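Local structure of adenosine deaminase (Burkholderia ambifaria, 4GXW) at residues I155-E161 against G184-R190; T213-E219 against V236-G242; G218-W224 against Y243-N248. The protein is a zinc-dependent amidohydrolase of the adenosine and AMP deaminase family that probably removes the amino group from a purine such as adenosine or adenine. One frame throughout, in Å; residues are numbered along the deposited sequence. Where two conformers were deposited one is given.

Contact 1: residues I155-E161 against G184-R190; sequences IPSIDRE and GIGIDYR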
loop_
_atom_site.group_PDB
_atom_site.type_symbol
_atom_site.label_atom_id
_atom_site.label_comp_id
_atom_site.label_asym_id
_atom_site.label_seq_id
_atom_site.Cartn_x
_atom_site.Cartn_y
_atom_site.Cartn_z
ATOM N N ILE A 155 -4.832 -9.722 0.551
ATOM C CA ILE A 155 -5.869 -9.073 1.346
ATOM C C ILE A 155 -7.026 -8.701 0.421
ATOM O O ILE A 155 -7.049 -7.615 -0.167
ATOM C CB ILE A 155 -5.328 -7.826 2.087
ATOM C CG1 ILE A 155 -4.112 -8.191 2.949
ATOM C CG2 ILE A 155 -6.423 -7.184 2.942
ATOM C CD1 ILE A 155 -3.431 -6.982 3.603
ATOM N N PRO A 156 -7.999 -9.615 0.266
ATOM C CA PRO A 156 -9.202 -9.281 -0.500
ATOM C C PRO A 156 -9.848 -8.055 0.131
ATOM O O PRO A 156 -9.978 -7.983 1.361
ATOM C CB PRO A 156 -10.067 -10.537 -0.354
ATOM C CG PRO A 156 -9.066 -11.643 -0.112
ATOM C CD PRO A 156 -8.004 -11.008 0.749
ATOM N N SER A 157 -10.248 -7.097 -0.698
ATOM C CA SER A 157 -10.666 -5.801 -0.189
ATOM C C SER A 157 -12.034 -5.395 -0.697
ATOM O O SER A 157 -12.355 -5.543 -1.882
ATOM C CB SER A 157 -9.633 -4.733 -0.543
ATOM O OG SER A 157 -8.397 -5.019 0.095
ATOM N N ILE A 158 -12.830 -4.872 0.224
ATOM C CA ILE A 158 -14.167 -4.404 -0.081
ATOM C C ILE A 158 -14.118 -3.190 -1.002
ATOM O O ILE A 158 -13.303 -2.284 -0.796
ATOM C CB ILE A 158 -14.886 -4.015 1.226
ATOM C CG1 ILE A 158 -15.058 -5.253 2.118
ATOM C CG2 ILE A 158 -16.200 -3.301 0.939
ATOM C CD1 ILE A 158 -15.312 -4.909 3.572
ATOM N N ASP A 159 -14.938 -3.203 -2.052
ATOM C CA ASP A 159 -15.143 -2.052 -2.923
ATOM C C ASP A 159 -16.260 -1.247 -2.266
ATOM O O ASP A 159 -17.438 -1.593 -2.379
ATOM C CB ASP A 159 -15.551 -2.558 -4.315
ATOM C CG ASP A 159 -15.846 -1.452 -5.299
ATOM O OD1 ASP A 159 -15.946 -0.270 -4.905
ATOM O OD2 ASP A 159 -15.995 -1.800 -6.494
ATOM N N ARG A 160 -15.902 -0.184 -1.558
ATOM C CA ARG A 160 -16.893 0.518 -0.744
ATOM C C ARG A 160 -17.922 1.295 -1.560
ATOM O O ARG A 160 -18.896 1.804 -1.006
ATOM C CB ARG A 160 -16.214 1.428 0.284
ATOM C CG ARG A 160 -15.660 2.727 -0.293
ATOM C CD ARG A 160 -14.605 3.346 0.633
ATOM N NE ARG A 160 -15.134 3.582 1.977
ATOM C CZ ARG A 160 -14.411 3.588 3.099
ATOM N NH1 ARG A 160 -13.094 3.407 3.061
ATOM N NH2 ARG A 160 -15.022 3.782 4.269
ATOM N N GLU A 161 -17.719 1.389 -2.871
ATOM C CA GLU A 161 -18.696 2.044 -3.735
ATOM C C GLU A 161 -19.869 1.135 -4.070
ATOM O O GLU A 161 -20.883 1.596 -4.594
ATOM C CB GLU A 161 -18.024 2.568 -5.005
ATOM C CG GLU A 161 -16.971 3.637 -4.708
ATOM C CD GLU A 161 -16.255 4.129 -5.944
ATOM O OE1 GLU A 161 -16.852 4.089 -7.045
ATOM O OE2 GLU A 161 -15.083 4.542 -5.824
ATOM N N GLY A 184 -6.634 -11.675 5.487
ATOM C CA GLY A 184 -7.621 -10.774 6.045
ATOM C C GLY A 184 -8.249 -9.905 4.993
ATOM O O GLY A 184 -7.987 -10.111 3.800
ATOM N N ILE A 185 -9.059 -8.945 5.435
ATOM C CA ILE A 185 -9.752 -8.043 4.522
ATOM C C ILE A 185 -9.370 -6.592 4.736
ATOM O O ILE A 185 -8.905 -6.199 5.810
ATOM C CB ILE A 185 -11.303 -8.164 4.605
ATOM C CG1 ILE A 185 -11.810 -7.738 5.988
ATOM C CG2 ILE A 185 -11.764 -9.558 4.235
ATOM C CD1 ILE A 185 -13.289 -7.403 6.000
ATOM N N GLY A 186 -9.605 -5.804 3.696
ATOM C CA GLY A 186 -9.487 -4.359 3.753
ATOM C C GLY A 186 -10.718 -3.703 3.136
ATOM O O GLY A 186 -11.679 -4.395 2.767
ATOM N N ILE A 187 -10.707 -2.374 3.036
ATOM C CA ILE A 187 -11.773 -1.636 2.355
ATOM C C ILE A 187 -11.157 -0.425 1.667
ATOM O O ILE A 187 -10.348 0.288 2.265
ATOM C CB ILE A 187 -12.928 -1.226 3.313
ATOM C CG1 ILE A 187 -14.078 -0.600 2.526
ATOM C CG2 ILE A 187 -12.459 -0.261 4.407
ATOM C CD1 ILE A 187 -15.366 -0.487 3.335
ATOM N N ASP A 188 -11.510 -0.215 0.406
ATOM C CA ASP A 188 -10.955 0.896 -0.358
ATOM C C ASP A 188 -11.939 1.404 -1.418
ATOM O O ASP A 188 -13.140 1.134 -1.324
ATOM C CB ASP A 188 -9.578 0.528 -0.941
ATOM C CG ASP A 188 -9.597 -0.753 -1.762
ATOM O OD1 ASP A 188 -10.497 -0.928 -2.602
ATOM O OD2 ASP A 188 -8.695 -1.601 -1.569
ATOM N N TYR A 189 -11.416 2.106 -2.420
ATOM C CA TYR A 189 -12.174 2.938 -3.363
ATOM C C TYR A 189 -12.655 4.242 -2.701
ATOM O O TYR A 189 -12.172 4.580 -1.614
ATOM C CB TYR A 189 -13.245 2.152 -4.129
ATOM C CG TYR A 189 -12.693 1.363 -5.311
ATOM C CD1 TYR A 189 -12.326 2.013 -6.483
ATOM C CD2 TYR A 189 -12.550 -0.019 -5.265
ATOM C CE1 TYR A 189 -11.836 1.323 -7.570
ATOM C CE2 TYR A 189 -12.058 -0.728 -6.373
ATOM C CZ TYR A 189 -11.695 -0.035 -7.514
ATOM O OH TYR A 189 -11.220 -0.694 -8.633
ATOM N N ARG A 190 -13.554 4.996 -3.331
ATOM C CA ARG A 190 -13.797 6.368 -2.876
ATOM C C ARG A 190 -14.487 6.409 -1.515
ATOM O O ARG A 190 -15.568 5.859 -1.352
ATOM C CB ARG A 190 -14.597 7.157 -3.917
ATOM C CG ARG A 190 -14.670 8.662 -3.656
ATOM C CD ARG A 190 -15.400 9.394 -4.785
ATOM N NE ARG A 190 -15.550 10.827 -4.521
ATOM C CZ ARG A 190 -16.679 11.402 -4.119
ATOM N NH1 ARG A 190 -16.723 12.713 -3.902
ATOM N NH2 ARG A 190 -17.770 10.667 -3.931
HETATM O O HOH W 1 -7.914 -2.244 0.991
HETATM O O HOH W 2 -11.405 3.873 0.876
#

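Contact 2: residues T213-E219 against V236-G242; sequences TTAHAGE and VDRVDHG. With ZN (zinc ion), chain C.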
loop_
_atom_site.group_PDB
_atom_site.type_symbol
_atom_site.label_atom_id
_atom_site.label_comp_id
_atom_site.label_asym_id
_atom_site.label_seq_id
_atom_site.Cartn_x
_atom_site.Cartn_y
_atom_site.Cartn_z
ATOM N N THR A 213 -8.165 -7.694 9.923
ATOM C CA THR A 213 -8.811 -6.668 9.129
ATOM C C THR A 213 -8.030 -5.361 9.159
ATOM O O THR A 213 -7.352 -5.028 10.136
ATOM C CB THR A 213 -10.290 -6.398 9.565
ATOM O OG1 THR A 213 -10.325 -5.671 10.789
ATOM C CG2 THR A 213 -11.121 -7.674 9.702
ATOM N N THR A 214 -8.161 -4.622 8.073
ATOM C CA THR A 214 -7.609 -3.281 7.954
ATOM C C THR A 214 -8.642 -2.428 7.218
ATOM O O THR A 214 -9.643 -2.954 6.723
ATOM C CB THR A 214 -6.233 -3.274 7.238
ATOM O OG1 THR A 214 -5.668 -1.955 7.285
ATOM C CG2 THR A 214 -6.352 -3.746 5.796
ATOM N N ALA A 215 -8.431 -1.120 7.162
ATOM C CA ALA A 215 -9.378 -0.234 6.478
ATOM C C ALA A 215 -8.738 1.072 6.058
ATOM O O ALA A 215 -8.016 1.683 6.847
ATOM C CB ALA A 215 -10.584 0.065 7.383
ATOM N N HIS A 216 -9.028 1.509 4.830
ATOM C CA HIS A 216 -8.743 2.885 4.410
ATOM C C HIS A 216 -9.684 3.806 5.202
ATOM O O HIS A 216 -10.913 3.612 5.208
ATOM C CB HIS A 216 -8.996 3.081 2.903
ATOM C CG HIS A 216 -7.925 2.530 2.003
ATOM N ND1 HIS A 216 -7.486 1.222 2.065
ATOM C CD2 HIS A 216 -7.227 3.109 0.995
ATOM C CE1 HIS A 216 -6.559 1.027 1.138
ATOM N NE2 HIS A 216 -6.380 2.155 0.471
ATOM N N ALA A 217 -9.118 4.811 5.862
ATOM C CA ALA A 217 -9.924 5.757 6.641
ATOM C C ALA A 217 -9.195 7.084 6.765
ATOM O O ALA A 217 -7.972 7.116 6.950
ATOM C CB ALA A 217 -10.223 5.190 8.026
ATOM N N GLY A 218 -9.933 8.184 6.654
ATOM C CA GLY A 218 -9.339 9.503 6.793
ATOM C C GLY A 218 -8.548 9.973 5.582
ATOM O O GLY A 218 -7.662 10.838 5.700
ATOM N N GLU A 219 -8.845 9.389 4.422
ATOM C CA GLU A 219 -8.316 9.837 3.136
ATOM C C GLU A 219 -9.287 10.863 2.547
ATOM O O GLU A 219 -10.428 10.967 2.993
ATOM C CB GLU A 219 -8.149 8.643 2.182
ATOM C CG GLU A 219 -7.283 8.929 0.964
ATOM C CD GLU A 219 -7.154 7.753 -0.001
ATOM O OE1 GLU A 219 -7.736 6.667 0.237
ATOM O OE2 GLU A 219 -6.470 7.931 -1.039
ATOM N N VAL A 236 -10.362 -2.872 13.596
ATOM C CA VAL A 236 -9.285 -3.206 12.669
ATOM C C VAL A 236 -7.959 -3.411 13.395
ATOM O O VAL A 236 -7.699 -2.826 14.457
ATOM C CB VAL A 236 -9.110 -2.152 11.542
ATOM C CG1 VAL A 236 -10.367 -2.074 10.695
ATOM C CG2 VAL A 236 -8.750 -0.781 12.110
ATOM N N ASP A 237 -7.125 -4.252 12.804
ATOM C CA ASP A 237 -5.799 -4.514 13.336
ATOM C C ASP A 237 -4.792 -3.437 12.985
ATOM O O ASP A 237 -3.828 -3.228 13.714
ATOM C CB ASP A 237 -5.314 -5.882 12.863
ATOM C CG ASP A 237 -6.202 -6.986 13.346
ATOM O OD1 ASP A 237 -6.141 -7.293 14.562
ATOM O OD2 ASP A 237 -7.009 -7.525 12.555
ATOM N N ARG A 238 -5.002 -2.779 11.854
ATOM C CA ARG A 238 -4.201 -1.615 11.492
ATOM C C ARG A 238 -5.050 -0.697 10.627
ATOM O O ARG A 238 -6.161 -1.060 10.246
ATOM C CB ARG A 238 -2.875 -2.001 10.812
ATOM C CG ARG A 238 -3.040 -2.790 9.524
ATOM C CD ARG A 238 -1.683 -3.151 8.887
ATOM N NE ARG A 238 -1.894 -3.740 7.565
ATOM C CZ ARG A 238 -1.463 -4.935 7.159
ATOM N NH1 ARG A 238 -0.728 -5.714 7.940
ATOM N NH2 ARG A 238 -1.759 -5.354 5.941
ATOM N N VAL A 239 -4.533 0.497 10.352
ATOM C CA VAL A 239 -5.257 1.512 9.605
ATOM C C VAL A 239 -4.491 1.906 8.353
ATOM O O VAL A 239 -3.275 2.073 8.395
ATOM C CB VAL A 239 -5.483 2.775 10.482
ATOM C CG1 VAL A 239 -6.127 3.889 9.684
ATOM C CG2 VAL A 239 -6.334 2.444 11.685
ATOM N N ASP A 240 -5.203 2.059 7.241
ATOM C CA ASP A 240 -4.628 2.587 6.007
ATOM C C ASP A 240 -4.928 4.075 5.843
ATOM O O ASP A 240 -6.087 4.502 5.862
ATOM C CB ASP A 240 -5.083 1.766 4.799
ATOM C CG ASP A 240 -4.724 0.305 4.945
ATOM O OD1 ASP A 240 -3.517 -0.005 5.117
ATOM O OD2 ASP A 240 -5.658 -0.534 4.935
ATOM N N HIS A 241 -3.845 4.844 5.713
ATOM C CA HIS A 241 -3.829 6.309 5.643
ATOM C C HIS A 241 -4.019 6.917 7.036
ATOM O O HIS A 241 -3.053 7.101 7.780
ATOM C CB HIS A 241 -4.827 6.881 4.625
ATOM C CG HIS A 241 -4.578 6.457 3.206
ATOM N ND1 HIS A 241 -3.382 6.677 2.550
ATOM C CD2 HIS A 241 -5.392 5.846 2.311
ATOM C CE1 HIS A 241 -3.477 6.222 1.311
ATOM N NE2 HIS A 241 -4.687 5.714 1.140
ATOM N N GLY A 242 -5.258 7.211 7.402
ATOM C CA GLY A 242 -5.561 7.746 8.716
ATOM C C GLY A 242 -5.233 9.204 8.938
ATOM O O GLY A 242 -5.298 9.663 10.068
HETATM ZN ZN ZN C . -4.709 2.415 -1.021
HETATM O O HOH W 3 -9.717 -7.106 13.126
HETATM O O HOH W 4 -7.888 -1.192 3.511
HETATM O O HOH W 5 -5.087 4.338 -1.215
#

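Contact 3: residues G218-W224 against Y243-N248; sequences GEFGMPW and YTIVDN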
loop_
_atom_site.group_PDB
_atom_site.type_symbol
_atom_site.label_atom_id
_atom_site.label_comp_id
_atom_site.label_asym_id
_atom_site.label_seq_id
_atom_site.Cartn_x
_atom_site.Cartn_y
_atom_site.Cartn_z
ATOM N N GLY A 218 -9.933 8.184 6.654
ATOM C CA GLY A 218 -9.339 9.503 6.793
ATOM C C GLY A 218 -8.548 9.973 5.582
ATOM O O GLY A 218 -7.662 10.838 5.700
ATOM N N GLU A 219 -8.845 9.389 4.422
ATOM C CA GLU A 219 -8.316 9.837 3.136
ATOM C C GLU A 219 -9.287 10.863 2.547
ATOM O O GLU A 219 -10.428 10.967 2.993
ATOM C CB GLU A 219 -8.149 8.643 2.182
ATOM C CG GLU A 219 -7.283 8.929 0.964
ATOM C CD GLU A 219 -7.154 7.753 -0.001
ATOM O OE1 GLU A 219 -7.736 6.667 0.237
ATOM O OE2 GLU A 219 -6.470 7.931 -1.039
ATOM N N PHE A 220 -8.835 11.629 1.556
ATOM C CA PHE A 220 -9.678 12.623 0.878
ATOM C C PHE A 220 -10.227 13.699 1.823
ATOM O O PHE A 220 -11.258 14.315 1.540
ATOM C CB PHE A 220 -10.862 11.964 0.147
ATOM C CG PHE A 220 -10.486 10.764 -0.681
ATOM C CD1 PHE A 220 -9.910 10.925 -1.933
ATOM C CD2 PHE A 220 -10.737 9.472 -0.221
ATOM C CE1 PHE A 220 -9.572 9.821 -2.706
ATOM C CE2 PHE A 220 -10.402 8.365 -0.988
ATOM C CZ PHE A 220 -9.821 8.544 -2.236
ATOM N N GLY A 221 -9.554 13.913 2.948
ATOM C CA GLY A 221 -10.028 14.859 3.938
ATOM C C GLY A 221 -11.268 14.399 4.683
ATOM O O GLY A 221 -11.933 15.204 5.328
ATOM N N MET A 222 -11.587 13.109 4.606
ATOM C CA MET A 222 -12.759 12.596 5.313
ATOM C C MET A 222 -12.558 12.704 6.824
ATOM O O MET A 222 -11.419 12.724 7.301
ATOM C CB MET A 222 -13.079 11.160 4.881
ATOM C CG MET A 222 -13.639 11.056 3.471
ATOM S SD MET A 222 -15.196 11.955 3.251
ATOM C CE MET A 222 -14.611 13.461 2.477
ATOM N N PRO A 223 -13.663 12.799 7.583
ATOM C CA PRO A 223 -13.561 13.094 9.017
ATOM C C PRO A 223 -12.724 12.084 9.805
ATOM O O PRO A 223 -12.748 10.883 9.502
ATOM C CB PRO A 223 -15.023 13.031 9.485
ATOM C CG PRO A 223 -15.830 13.337 8.261
ATOM C CD PRO A 223 -15.063 12.726 7.128
ATOM N N TRP A 224 -12.010 12.565 10.828
ATOM C CA TRP A 224 -11.292 11.670 11.737
ATOM C C TRP A 224 -12.235 10.649 12.378
ATOM O O TRP A 224 -11.799 9.570 12.790
ATOM C CB TRP A 224 -10.502 12.445 12.802
ATOM C CG TRP A 224 -11.329 13.311 13.710
ATOM C CD1 TRP A 224 -11.496 14.667 13.625
ATOM C CD2 TRP A 224 -12.077 12.892 14.861
ATOM N NE1 TRP A 224 -12.313 15.107 14.635
ATOM C CE2 TRP A 224 -12.682 14.039 15.409
ATOM C CE3 TRP A 224 -12.299 11.655 15.475
ATOM C CZ2 TRP A 224 -13.501 13.985 16.539
ATOM C CZ3 TRP A 224 -13.106 11.603 16.598
ATOM C CH2 TRP A 224 -13.696 12.763 17.118
ATOM N N TYR A 243 -4.950 9.949 7.870
ATOM C CA TYR A 243 -4.313 11.271 7.980
ATOM C C TYR A 243 -5.055 12.267 8.856
ATOM O O TYR A 243 -4.434 13.007 9.629
ATOM C CB TYR A 243 -4.061 11.895 6.593
ATOM C CG TYR A 243 -3.314 10.963 5.685
ATOM C CD1 TYR A 243 -2.079 10.444 6.063
ATOM C CD2 TYR A 243 -3.842 10.571 4.464
ATOM C CE1 TYR A 243 -1.401 9.552 5.251
ATOM C CE2 TYR A 243 -3.164 9.692 3.636
ATOM C CZ TYR A 243 -1.948 9.176 4.044
ATOM O OH TYR A 243 -1.263 8.272 3.262
ATOM N N THR A 244 -6.374 12.313 8.727
ATOM C CA THR A 244 -7.132 13.337 9.438
ATOM C C THR A 244 -7.193 13.122 10.955
ATOM O O THR A 244 -7.694 13.979 11.681
ATOM C CB THR A 244 -8.541 13.488 8.857
ATOM O OG1 THR A 244 -9.188 12.215 8.866
ATOM C CG2 THR A 244 -8.472 14.003 7.410
ATOM N N ILE A 245 -6.673 11.995 11.433
ATOM C CA ILE A 245 -6.596 11.766 12.875
ATOM C C ILE A 245 -5.786 12.862 13.573
ATOM O O ILE A 245 -5.998 13.122 14.756
ATOM C CB ILE A 245 -6.040 10.356 13.216
ATOM C CG1 ILE A 245 -6.397 9.969 14.652
ATOM C CG2 ILE A 245 -4.544 10.280 12.971
ATOM C CD1 ILE A 245 -5.748 8.685 15.115
ATOM N N VAL A 246 -4.897 13.537 12.843
ATOM C CA VAL A 246 -4.104 14.613 13.435
ATOM C C VAL A 246 -4.984 15.766 13.917
ATOM O O VAL A 246 -4.542 16.587 14.722
ATOM C CB VAL A 246 -3.016 15.157 12.487
ATOM C CG1 VAL A 246 -2.096 14.034 12.028
ATOM C CG2 VAL A 246 -3.647 15.876 11.297
ATOM N N ASP A 247 -6.225 15.816 13.433
ATOM C CA ASP A 247 -7.188 16.828 13.866
ATOM C C ASP A 247 -7.665 16.593 15.301
ATOM O O ASP A 247 -8.267 17.479 15.907
ATOM C CB ASP A 247 -8.404 16.859 12.932
ATOM C CG ASP A 247 -8.057 17.299 11.525
ATOM O OD1 ASP A 247 -7.026 17.974 11.342
ATOM O OD2 ASP A 247 -8.830 16.983 10.597
ATOM N N ASN A 248 -7.400 15.404 15.839
ATOM C CA ASN A 248 -7.866 15.031 17.176
ATOM C C ASN A 248 -6.703 14.493 18.007
ATOM O O ASN A 248 -6.473 13.285 18.060
ATOM C CB ASN A 248 -8.980 13.977 17.069
ATOM C CG ASN A 248 -9.624 13.642 18.411
ATOM O OD1 ASN A 248 -9.033 13.824 19.471
ATOM N ND2 ASN A 248 -10.844 13.121 18.358
HETATM O O HOH W 6 -11.323 15.541 10.409
#

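Contact 1: residues I155-E161 against G184-R190
Arg160 follows strand 155-159 and lies across the carboxyl end of the neighbouring parallel strand, 184-188, where its backbone N donates to Asp188 O (3.1 Å). CB rests on Ile187 CD1 at 3.7 Å, and CG and CD pass beside Asp188 O and Arg190 O. With CG placed between the backbone N and the carbonyl carbon (chi1 77°) and a bend at chi3, the chain folds back over Ile187, whose CD1 lies over one face of the guanidinium. At the tip, NH1 gives one bond to a water that donates to Tyr189 O, and another to His216 O on the next strand. Earlier along the strands, which helix 164-176 connects in a beta-alpha-beta unit, Ile158 N meets Gly186 O at 2.8 Å and Ile158 O receives Asp188 N at 3.0 Å. Past the strands, Glu161 OE2 uses its anti lone pair to accept Arg190 N (3.0 Å). On the face bearing Ser157 and Asp188, a water donates to Asp188 OD2 and, in the modelled conformer, to Ser157 OG. Asn118 binds Asp188 OD1; this bond and the water on OD2 probably hold the carboxylate near the zinc ligands His37 and His216.

Contact 2: residues T213-E219 against V236-G242
Parallel beta pairing that ends in a metal site joins Thr213-Glu219 to Val236-Gly242, within the beta-alpha-beta unit formed by strand 212-217, helix 224-232 and strand 238-239 in the TIM-barrel fold, reaching the metal at the carboxyl ends of the strands. At the start of the contact Asp237 N donates to Thr213 O, and Asp237 OD2 takes Thr213 N on its anti lone pair at 2.9 Å. Further backbone bonds follow from Ala215 on: Asp240 N reaches Ala215 O, Ala217 N reaches Asp240 O at 3.0 Å, and Gly242 N closes on Ala217 O by a bent bond (132°).

The side chains of Thr214, His216 and Asp240 share one face of the sheet. With chi1 at -173°, OG1 of Thr214 swings away from the backbone N and donates to Asp240 OD2 at 2.7 Å from well above the carboxylate plane. The same oxygen accepts from a water that in turn accepts His216 ND1, while OD1 is bonded to Thr263. Asp240 CB also lies over a face of the His216 ring. With ND1 engaged by that water, the imidazole presents NE2 to zinc at 2.3 Å; His35, His37 and Asp301 complete the protein ligands. A water 2.0 Å from the zinc ion lies 2.8 Å from His241 NE2 at the edge of that ring, and His241 ND1 is bonded to Tyr243 OH. The two imidazoles meet obliquely, their planes 79° apart, and Glu219 CG packs over a face of the His241 ring.

Strand 184-188 flanks 212-217 on its other edge, bonding to Thr214 and His216. Val239 pairs onward with strand 261-264 and touches Val231 of helix 224-232, while Tyr203 of helix 200-208 packs on Ala215 and Val236.

Contact 3: residues G218-W224 against Y243-N248
Tyr243 opens a 3-10 segment, 243-247, that packs against the loop 218-224, its CB 3.9 Å from Gly218 O. The two segments are neighbouring loops that follow strands 212-217 and 238-239 of the TIM barrel and lead into helices 224-232 and 249-258. Besides its bond to His241, the hydroxyl of Tyr243 bonds to Val265 N, and its ring meets His284 edge-to-face.

Thr244 makes the central contact. Its OG1 donates to Met222 O at 2.8 Å, nearly in line with the carbonyl bond, and lies 3.4 Å from Gly218 CA. The torsion that sets OG1 between N and C (chi1 55°) turns CG2 toward the loop as well, where it comes within 3.2 Å of Met222 O and also meets Gly221 CA. The carbonyl thus gripped belongs to the last residue of a type I' turn from Glu219 to Met222, closed by Met222 N donating to Glu219 O. Thr244 O approaches Trp224 CB at 3.4 Å.

The backbone of Ile245 faces Trp224, its CA 4.0 Å from Trp224 CB, and its side chain leads away from the loop. Further on, Asp247 CB meets Trp224 CD1 obliquely at 3.9 Å, and Asp247 OD2 is linked through a water to Trp224 N; the water donates to the carboxylate and accepts from the amide.

Asn248, the N-cap residue of helix 249-258, ends the segment over the indole. Its CB stands 4.0 Å from the centroid of the five-membered ring of Trp224, only 10° off the ring normal, a CH-pi contact over the face.

Overall arrangement
Contacts 1 and 2 are both buried pairings of parallel strands in the same barrel sheet, and they adjoin: strands 184-188 and 212-217 are neighbours, Ile185 O pairs with Thr214 N, and Ile187 CG2 packs on Ala215 CB. Contact 1 supplies the setting of Asp188 near the metal, whereas contact 2 holds a zinc ligand itself. Contact 3 lies farther from the chain's centre and is partly exposed. It shares Gly218 and Glu219 with contact 2 and continues from the same two strands into their loops. There a single direct hydrogen bond, one water link and packing on an indole replace the backbone ladders of the first two.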